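Local coordinates for protein glycerate 2-kinase (PDB 1X3L) that catalyses the ATP-dependent phosphorylation of D-glycerate to 2-phosphoglycerate, with magnesium as cofactor and several other nucleotides or pyrophosphate accepted as phosphate donors, at residues A[144-147]-A[148-152]; A[233-236]-A[237-240]; A[297-300]-A[301-304]; A[342-345]-A[346-349]. One frame throughout, in Å; residues are numbered along the deposited sequence.

Contact 1: residues A[144-147]-A[148-152]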
loop_
_atom_site.group_PDB
_atom_site.type_symbol
_atom_site.label_atom_id
_atom_site.label_comp_id
_atom_site.label_asym_id
_atom_site.label_seq_id
_atom_site.Cartn_x
_atom_site.Cartn_y
_atom_site.Cartn_z
ATOM N N ILE A 144 22.962 -20.095 -2.899
ATOM C CA ILE A 144 22.714 -18.858 -3.624
ATOM C C ILE A 144 23.120 -17.635 -2.812
ATOM O O ILE A 144 22.661 -17.441 -1.686
ATOM C CB ILE A 144 21.228 -18.743 -4.021
ATOM C CG1 ILE A 144 20.827 -19.956 -4.865
ATOM C CG2 ILE A 144 20.995 -17.457 -4.812
ATOM C CD1 ILE A 144 19.345 -20.023 -5.195
ATOM N N SER A 145 23.987 -16.813 -3.389
ATOM C CA SER A 145 24.455 -15.610 -2.717
ATOM C C SER A 145 23.579 -14.418 -3.081
ATOM O O SER A 145 22.867 -14.434 -4.089
ATOM C CB SER A 145 25.898 -15.307 -3.118
ATOM O OG SER A 145 25.966 -14.910 -4.477
ATOM N N LEU A 146 23.637 -13.380 -2.257
ATOM C CA LEU A 146 22.862 -12.181 -2.514
ATOM C C LEU A 146 23.231 -11.652 -3.891
ATOM O O LEU A 146 22.397 -11.087 -4.598
ATOM C CB LEU A 146 23.160 -11.124 -1.449
ATOM C CG LEU A 146 22.531 -9.743 -1.649
ATOM C CD1 LEU A 146 21.040 -9.868 -1.921
ATOM C CD2 LEU A 146 22.784 -8.908 -0.413
ATOM N N GLU A 147 24.487 -11.851 -4.276
ATOM C CA GLU A 147 24.948 -11.385 -5.573
ATOM C C GLU A 147 24.362 -12.240 -6.693
ATOM O O GLU A 147 24.130 -11.747 -7.798
ATOM C CB GLU A 147 26.475 -11.399 -5.633
ATOM C CG GLU A 147 27.044 -10.549 -6.759
ATOM C CD GLU A 147 26.494 -9.128 -6.749
ATOM O OE1 GLU A 147 26.567 -8.463 -5.691
ATOM O OE2 GLU A 147 25.991 -8.675 -7.801
ATOM N N ASP A 148 24.127 -13.520 -6.412
ATOM C CA ASP A 148 23.538 -14.403 -7.415
ATOM C C ASP A 148 22.106 -13.941 -7.644
ATOM O O ASP A 148 21.608 -13.954 -8.769
ATOM C CB ASP A 148 23.526 -15.862 -6.945
ATOM C CG ASP A 148 24.907 -16.487 -6.931
ATOM O OD1 ASP A 148 25.675 -16.266 -7.892
ATOM O OD2 ASP A 148 25.217 -17.214 -5.962
ATOM N N LEU A 149 21.450 -13.538 -6.561
ATOM C CA LEU A 149 20.076 -13.060 -6.631
ATOM C C LEU A 149 20.007 -11.817 -7.510
ATOM O O LEU A 149 19.174 -11.732 -8.414
ATOM C CB LEU A 149 19.556 -12.738 -5.228
ATOM C CG LEU A 149 18.215 -12.000 -5.133
ATOM C CD1 LEU A 149 17.131 -12.755 -5.893
ATOM C CD2 LEU A 149 17.839 -11.847 -3.669
ATOM N N LYS A 150 20.897 -10.863 -7.251
ATOM C CA LYS A 150 20.933 -9.626 -8.024
ATOM C C LYS A 150 21.099 -9.897 -9.514
ATOM O O LYS A 150 20.361 -9.359 -10.334
ATOM C CB LYS A 150 22.072 -8.722 -7.543
ATOM C CG LYS A 150 21.926 -8.215 -6.114
ATOM C CD LYS A 150 23.052 -7.243 -5.777
ATOM C CE LYS A 150 22.951 -6.736 -4.354
ATOM N NZ LYS A 150 24.025 -5.748 -4.047
ATOM N N LEU A 151 22.069 -10.733 -9.866
ATOM C CA LEU A 151 22.303 -11.052 -11.268
ATOM C C LEU A 151 21.071 -11.686 -11.908
ATOM O O LEU A 151 20.731 -11.389 -13.055
ATOM C CB LEU A 151 23.498 -11.999 -11.407
ATOM C CG LEU A 151 24.840 -11.482 -10.876
ATOM C CD1 LEU A 151 25.925 -12.517 -11.144
ATOM C CD2 LEU A 151 25.189 -10.159 -11.547
ATOM N N THR A 152 20.403 -12.561 -11.164
ATOM C CA THR A 152 19.213 -13.227 -11.676
ATOM C C THR A 152 18.105 -12.206 -11.912
ATOM O O THR A 152 17.531 -12.138 -12.998
ATOM C CB THR A 152 18.708 -14.307 -10.695
ATOM O OG1 THR A 152 19.749 -15.263 -10.453
ATOM C CG2 THR A 152 17.499 -15.028 -11.277
#
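Ser145 and Asp148 close a capping box over the first turn of helix 146-158. Ser145, the N-cap residue, turns its hydroxyl back over the opening turn: OG lies between the backbone N and the carbonyl carbon (chi1 69°), and from there it accepts a hydrogen bond from Asp148 N at 3.0 Å. Asp148 answers in the other direction. Its carboxylate folds back beside its own backbone N, and OD2 takes the N-H of Ser145 at 2.9 Å in an almost straight bond (170°), met on the anti side and somewhat out of the carboxylate plane. Two backbone N-H groups at the helix start are thus paired with side-chain oxygens, and the helix end would probably favour the charged form of Asp148. The methyl CG2 of Ile144 meets Asp148 CB at 3.7 Å, giving the box an apolar flank. In the same turn, the bent chain of Glu147 lays its carboxylate across the extended Lys150, touching the methylene carbon CD; OE1 stays 4.1 Å from Lys150 NZ, a loose attraction short of a salt bridge. On the buried side the branches of Leu146 and Leu149 pass at a slant, CD1 to CD2 at 4.1 Å. Further along, Asp148 O is gripped twice, by Thr152 N and by Thr152 OG1 at 2.8 Å, from opposite faces of the carbonyl plane. The turn is wedged between two neighbours: Leu146 packs on Glu103 and Ile106 of helix 103-118, whereas Ile144 and Thr152 rest on helix 235-246.

Contact 2: residues A[233-236]-A[237-240]; sequences VPES and VRLH
Arg238 reaches back round the start of helix 235-246 to bind the carbonyl oxygen of Val233, NH1 to O at 2.7 Å. Its chain leaves beside the backbone N (chi1 -85°) and bends at chi3 (-59°), which swings the guanidinium over the N-cap residue Pro234. Pro234 O and Glu235 CA lie over one face of the group, while Val233 O sits at its edge, 24° out of the plane. Val233 offers CG2 as well, a methyl held between its own N and carbonyl carbon and placed 3.6 Å from Arg238 NH1. On the other flank the pyrrolidine ring of Pro234 presses against Val237: CG meets CG2 at 3.4 Å, tighter than usual for two carbons. CG2 of Val237 lies beside its own backbone N, on the side facing the ring. Pro234 O accepts Val237 N at 3.1 Å from above the carbonyl plane, and Arg238 N more weakly. The arginine therefore ties the loop before the helix to its first turn mainly through carbonyl oxygens: NH1 is held by those of Val233 and Trp230, with Glu231 only a long, weak ion-pair partner of NE.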
loop_
_atom_site.group_PDB
_atom_site.type_symbol
_atom_site.label_atom_id
_atom_site.label_comp_id
_atom_site.label_asym_id
_atom_site.label_seq_id
_atom_site.Cartn_x
_atom_site.Cartn_y
_atom_site.Cartn_z
ATOM N N VAL A 233 21.816 -17.295 -16.026
ATOM C CA VAL A 233 21.773 -17.131 -14.575
ATOM C C VAL A 233 22.889 -17.954 -13.943
ATOM O O VAL A 233 23.351 -18.930 -14.530
ATOM C CB VAL A 233 20.427 -17.607 -13.990
ATOM C CG1 VAL A 233 19.288 -16.811 -14.600
ATOM C CG2 VAL A 233 20.242 -19.096 -14.247
ATOM N N PRO A 234 23.338 -17.573 -12.737
ATOM C CA PRO A 234 24.407 -18.334 -12.087
ATOM C C PRO A 234 24.063 -19.817 -11.944
ATOM O O PRO A 234 22.890 -20.199 -11.915
ATOM C CB PRO A 234 24.566 -17.631 -10.738
ATOM C CG PRO A 234 23.210 -17.041 -10.494
ATOM C CD PRO A 234 22.842 -16.508 -11.851
ATOM N N GLU A 235 25.100 -20.643 -11.857
ATOM C CA GLU A 235 24.934 -22.084 -11.730
ATOM C C GLU A 235 24.124 -22.438 -10.485
ATOM O O GLU A 235 23.308 -23.355 -10.508
ATOM C CB GLU A 235 26.310 -22.758 -11.663
ATOM C CG GLU A 235 26.329 -24.216 -12.100
ATOM C CD GLU A 235 27.654 -24.895 -11.795
ATOM O OE1 GLU A 235 28.716 -24.281 -12.049
ATOM O OE2 GLU A 235 27.635 -26.047 -11.307
ATOM N N SER A 236 24.354 -21.699 -9.403
ATOM C CA SER A 236 23.659 -21.939 -8.143
ATOM C C SER A 236 22.145 -21.826 -8.283
ATOM O O SER A 236 21.401 -22.517 -7.586
ATOM C CB SER A 236 24.145 -20.958 -7.074
ATOM O OG SER A 236 23.766 -19.630 -7.391
ATOM N N VAL A 237 21.689 -20.951 -9.176
ATOM C CA VAL A 237 20.256 -20.781 -9.385
ATOM C C VAL A 237 19.697 -21.986 -10.133
ATOM O O VAL A 237 18.671 -22.544 -9.738
ATOM C CB VAL A 237 19.943 -19.485 -10.170
ATOM C CG1 VAL A 237 18.468 -19.442 -10.555
ATOM C CG2 VAL A 237 20.277 -18.275 -9.314
ATOM N N ARG A 238 20.366 -22.398 -11.207
ATOM C CA ARG A 238 19.903 -23.559 -11.953
ATOM C C ARG A 238 19.920 -24.788 -11.053
ATOM O O ARG A 238 18.992 -25.599 -11.075
ATOM C CB ARG A 238 20.786 -23.828 -13.175
ATOM C CG ARG A 238 20.426 -23.028 -14.416
ATOM C CD ARG A 238 21.121 -23.606 -15.644
ATOM N NE ARG A 238 22.574 -23.607 -15.491
ATOM C CZ ARG A 238 23.322 -22.509 -15.465
ATOM N NH1 ARG A 238 22.756 -21.314 -15.589
ATOM N NH2 ARG A 238 24.635 -22.605 -15.302
ATOM N N LEU A 239 20.971 -24.918 -10.250
ATOM C CA LEU A 239 21.095 -26.071 -9.364
ATOM C C LEU A 239 19.983 -26.143 -8.324
ATOM O O LEU A 239 19.416 -27.207 -8.091
ATOM C CB LEU A 239 22.455 -26.069 -8.659
ATOM C CG LEU A 239 22.701 -27.259 -7.721
ATOM C CD1 LEU A 239 22.648 -28.560 -8.516
ATOM C CD2 LEU A 239 24.057 -27.106 -7.035
ATOM N N HIS A 240 19.670 -25.019 -7.689
ATOM C CA HIS A 240 18.618 -25.034 -6.685
ATOM C C HIS A 240 17.278 -25.387 -7.306
ATOM O O HIS A 240 16.482 -26.112 -6.713
ATOM C CB HIS A 240 18.487 -23.687 -5.983
ATOM C CG HIS A 240 17.345 -23.642 -5.021
ATOM N ND1 HIS A 240 17.324 -24.385 -3.861
ATOM C CD2 HIS A 240 16.150 -23.007 -5.082
ATOM C CE1 HIS A 240 16.166 -24.213 -3.249
ATOM N NE2 HIS A 240 15.436 -23.380 -3.970
#

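Contact 3: residues A[297-300]-A[301-304]; sequences AKDA and GLFI
The phenyl ring of Phe303 packs against the side chain of Asp299 one turn earlier in helix 297-314, its CE2 coming within 3.6 Å of Asp299 CB, so that ring carbon and methylene meet directly. Ala300 N lies obliquely to the ring; Asp299 O is modelled too close to it, which leaves the position of that oxygen doubtful. The ring is brought there by a first torsion that sets CG beside the backbone N and anti to the carbonyl carbon (chi1 -60°), directing it back toward the preceding turn. The carboxylate of Asp299, the other flat group, lies beyond that methylene. Its OD1 passes Leu302 CD1 at 4.3 Å, at the margin of contact. Leu302 itself runs back along the helix, and its CG lies 3.6 Å from Lys298 O. On the buried flank Ile304 folds over the carbonyl of Ala300, CG1 to O at 3.3 Å, while its N donates to the same oxygen at 2.9 Å in a nearly straight bond (169°). Gly301 N binds Ala297 O at 3.0 Å and Leu302 N binds Lys298 O at 3.2 Å, the regular i to i+4 pattern of an alpha helix. The small residues Ala297, Ala300 and Gly301 keep one flank of this turn slim. Lys298 O has a second donor in Ser350 OG of helix 343-351, the same helix that meets the side chains of Ala297, Lys298 and Leu302. Ala300 packs on Thr330 in a loop, and Ile304 reaches Val429 and Ala431 of strand 427-435, so this turn bridges a neighbouring helix and the mixed sheet.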
loop_
_atom_site.group_PDB
_atom_site.type_symbol
_atom_site.label_atom_id
_atom_site.label_comp_id
_atom_site.label_asym_id
_atom_site.label_seq_id
_atom_site.Cartn_x
_atom_site.Cartn_y
_atom_site.Cartn_z
ATOM N N ALA A 297 -5.391 10.551 -15.336
ATOM C CA ALA A 297 -5.860 11.500 -14.331
ATOM C C ALA A 297 -6.844 12.536 -14.862
ATOM O O ALA A 297 -7.937 12.694 -14.318
ATOM C CB ALA A 297 -4.663 12.206 -13.691
ATOM N N LYS A 298 -6.449 13.249 -15.914
ATOM C CA LYS A 298 -7.294 14.286 -16.509
ATOM C C LYS A 298 -8.710 13.781 -16.783
ATOM O O LYS A 298 -9.704 14.443 -16.469
ATOM C CB LYS A 298 -6.668 14.777 -17.819
ATOM C CG LYS A 298 -7.583 15.654 -18.664
ATOM C CD LYS A 298 -7.003 15.858 -20.060
ATOM C CE LYS A 298 -7.999 16.532 -20.996
ATOM N NZ LYS A 298 -8.331 17.926 -20.588
ATOM N N ASP A 299 -8.786 12.596 -17.369
ATOM C CA ASP A 299 -10.058 11.982 -17.704
ATOM C C ASP A 299 -10.834 11.520 -16.469
ATOM O O ASP A 299 -12.065 11.585 -16.446
ATOM C CB ASP A 299 -9.790 10.852 -18.695
ATOM C CG ASP A 299 -9.145 11.376 -19.980
ATOM O OD1 ASP A 299 -9.855 12.043 -20.762
ATOM O OD2 ASP A 299 -7.933 11.159 -20.193
ATOM N N ALA A 300 -10.125 11.074 -15.435
ATOM C CA ALA A 300 -10.804 10.665 -14.207
ATOM C C ALA A 300 -11.521 11.897 -13.650
ATOM O O ALA A 300 -12.635 11.804 -13.133
ATOM C CB ALA A 300 -9.798 10.125 -13.190
ATOM N N GLY A 301 -10.885 13.061 -13.779
ATOM C CA GLY A 301 -11.489 14.293 -13.295
ATOM C C GLY A 301 -12.734 14.672 -14.089
ATOM O O GLY A 301 -13.711 15.191 -13.540
ATOM N N LEU A 302 -12.704 14.430 -15.393
ATOM C CA LEU A 302 -13.854 14.741 -16.232
ATOM C C LEU A 302 -15.009 13.798 -15.917
ATOM O O LEU A 302 -16.162 14.213 -15.903
ATOM C CB LEU A 302 -13.490 14.622 -17.719
ATOM C CG LEU A 302 -12.577 15.694 -18.332
ATOM C CD1 LEU A 302 -12.358 15.395 -19.822
ATOM C CD2 LEU A 302 -13.212 17.063 -18.175
ATOM N N PHE A 303 -14.699 12.531 -15.653
ATOM C CA PHE A 303 -15.733 11.541 -15.366
ATOM C C PHE A 303 -16.375 11.751 -13.991
ATOM O O PHE A 303 -17.594 11.698 -13.862
ATOM C CB PHE A 303 -15.154 10.125 -15.521
ATOM C CG PHE A 303 -14.635 9.836 -16.923
ATOM C CD1 PHE A 303 -15.395 10.171 -18.043
ATOM C CD2 PHE A 303 -13.391 9.247 -17.130
ATOM C CE1 PHE A 303 -14.924 9.929 -19.334
ATOM C CE2 PHE A 303 -12.911 9.001 -18.440
ATOM C CZ PHE A 303 -13.680 9.342 -19.533
ATOM N N ILE A 304 -15.560 12.004 -12.973
ATOM C CA ILE A 304 -16.089 12.259 -11.636
ATOM C C ILE A 304 -16.892 13.560 -11.693
ATOM O O ILE A 304 -17.966 13.678 -11.091
ATOM C CB ILE A 304 -14.945 12.367 -10.603
ATOM C CG1 ILE A 304 -14.311 10.985 -10.407
ATOM C CG2 ILE A 304 -15.474 12.905 -9.282
ATOM C CD1 ILE A 304 -12.998 10.982 -9.631
#

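Contact 4: residues A[342-345]-A[346-349]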
loop_
_atom_site.group_PDB
_atom_site.type_symbol
_atom_site.label_atom_id
_atom_site.label_comp_id
_atom_site.label_asym_id
_atom_site.label_seq_id
_atom_site.Cartn_x
_atom_site.Cartn_y
_atom_site.Cartn_z
ATOM N N GLY A 342 0.915 16.715 -11.044
ATOM C CA GLY A 342 0.803 15.287 -10.791
ATOM C C GLY A 342 -0.604 14.766 -11.056
ATOM O O GLY A 342 -1.495 15.553 -11.370
ATOM N N PRO A 343 -0.846 13.449 -10.906
ATOM C CA PRO A 343 -2.163 12.840 -11.144
ATOM C C PRO A 343 -3.340 13.503 -10.421
ATOM O O PRO A 343 -4.250 14.031 -11.059
ATOM C CB PRO A 343 -1.964 11.391 -10.697
ATOM C CG PRO A 343 -0.489 11.154 -10.914
ATOM C CD PRO A 343 0.112 12.445 -10.407
ATOM N N ASN A 344 -3.317 13.473 -9.093
ATOM C CA ASN A 344 -4.417 14.038 -8.312
ATOM C C ASN A 344 -4.618 15.536 -8.579
ATOM O O ASN A 344 -5.730 16.048 -8.597
ATOM C CB ASN A 344 -4.115 13.807 -6.832
ATOM C CG ASN A 344 -4.280 12.344 -6.521
ATOM O OD1 ASN A 344 -5.322 11.747 -6.767
ATOM N ND2 ASN A 344 -3.202 11.753 -5.978
ATOM N N GLN A 345 -3.540 16.271 -8.828
ATOM C CA GLN A 345 -3.688 17.683 -9.148
ATOM C C GLN A 345 -4.419 17.817 -10.484
ATOM O O GLN A 345 -5.223 18.732 -10.666
ATOM C CB GLN A 345 -2.326 18.358 -9.231
ATOM C CG GLN A 345 -1.618 18.453 -7.884
ATOM C CD GLN A 345 -0.161 18.820 -8.039
ATOM O OE1 GLN A 345 0.174 19.935 -8.443
ATOM N NE2 GLN A 345 0.719 17.873 -7.737
ATOM N N GLU A 346 -4.158 16.906 -11.418
ATOM C CA GLU A 346 -4.842 16.992 -12.704
ATOM C C GLU A 346 -6.300 16.542 -12.604
ATOM O O GLU A 346 -7.155 17.048 -13.323
ATOM C CB GLU A 346 -4.084 16.206 -13.787
ATOM C CG GLU A 346 -2.973 17.042 -14.422
ATOM C CD GLU A 346 -2.443 16.474 -15.733
ATOM O OE1 GLU A 346 -3.199 15.767 -16.432
ATOM O OE2 GLU A 346 -1.271 16.758 -16.075
ATOM N N ILE A 347 -6.586 15.607 -11.704
ATOM C CA ILE A 347 -7.962 15.156 -11.511
ATOM C C ILE A 347 -8.780 16.356 -11.040
ATOM O O ILE A 347 -9.836 16.674 -11.598
ATOM C CB ILE A 347 -8.066 14.070 -10.418
ATOM C CG1 ILE A 347 -7.521 12.735 -10.936
ATOM C CG2 ILE A 347 -9.518 13.938 -9.959
ATOM C CD1 ILE A 347 -7.541 11.624 -9.890
ATOM N N ALA A 348 -8.280 17.011 -9.996
ATOM C CA ALA A 348 -8.940 18.175 -9.412
ATOM C C ALA A 348 -9.123 19.317 -10.405
ATOM O O ALA A 348 -10.225 19.849 -10.555
ATOM C CB ALA A 348 -8.138 18.673 -8.210
ATOM N N LEU A 349 -8.042 19.690 -11.083
ATOM C CA LEU A 349 -8.104 20.795 -12.030
ATOM C C LEU A 349 -9.008 20.494 -13.219
ATOM O O LEU A 349 -9.761 21.358 -13.671
ATOM C CB LEU A 349 -6.693 21.151 -12.524
ATOM C CG LEU A 349 -6.602 22.339 -13.493
ATOM C CD1 LEU A 349 -7.055 23.624 -12.794
ATOM C CD2 LEU A 349 -5.167 22.488 -13.988
#
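From the N-cap Gly342, helix 343-351 winds up through successive i to i+4 bonds, Glu346 N to Gly342 O at 3.0 Å and Ile347 N to Pro343 O at 2.9 Å, followed by the straighter Ala348 N to Asn344 O at 3.1 Å (175°). Few side-chain ends meet within this turn. Asn344 and Ile347 lie side by side and point the same way, the amide oxygen OD1 of Asn344 against the methyl CD1 of Ile347 at 3.8 Å. Asn344 CG and Ile347 CG1 both lie beside their own backbone N (chi1 -72° and -74°), which sets the two chains on the same course. Ile347 CG1 also comes within 3.5 Å of the carbonyl oxygen of Pro343. Ala348 CB lies 3.6 Å from Asn344 O. The Glu346 side chain begins close to the cap, its CG 3.7 Å from Gly342 O, and then leads outward from the turn to His403, which OE2 meets in a hydrogen bond. Asn344 ND2 likewise binds Ser427 OG. At the helix start, Asp371 takes the N-H groups of Asn344 and Gln345, one on each carboxylate oxygen. Several buried polar groups of the turn thus have partners in other parts of the fold: a carboxylate from a loop receives two N-H groups at the N-terminal end, and the Asn344 amide and the Glu346 acid tie the helix to Ser427 and His403.

The four contacts form two pairs at distant ends of the molecule, in the order 1, 2, 3, 4 along the chain. Contacts 1 and 2 open helices 146-158 and 235-246, with centres about 9 Å apart. They meet where Asp148 OD2 probably bonds Ser236 OG at 3.2 Å and Val237 CG2 packs on Thr152 OG1. Contacts 3 and 4, also about 9 Å apart, join helices 297-314 and 343-351 through Ala297 and Gly301 against Pro343 and Ile347. About 40 Å or more separates the centres of one pair from those of the other. Contacts 1 and 2 lie in the DUF4147 family region and contact 4 in the MOFRL region. Each pair joins neighbouring helices locally, far from the other pair.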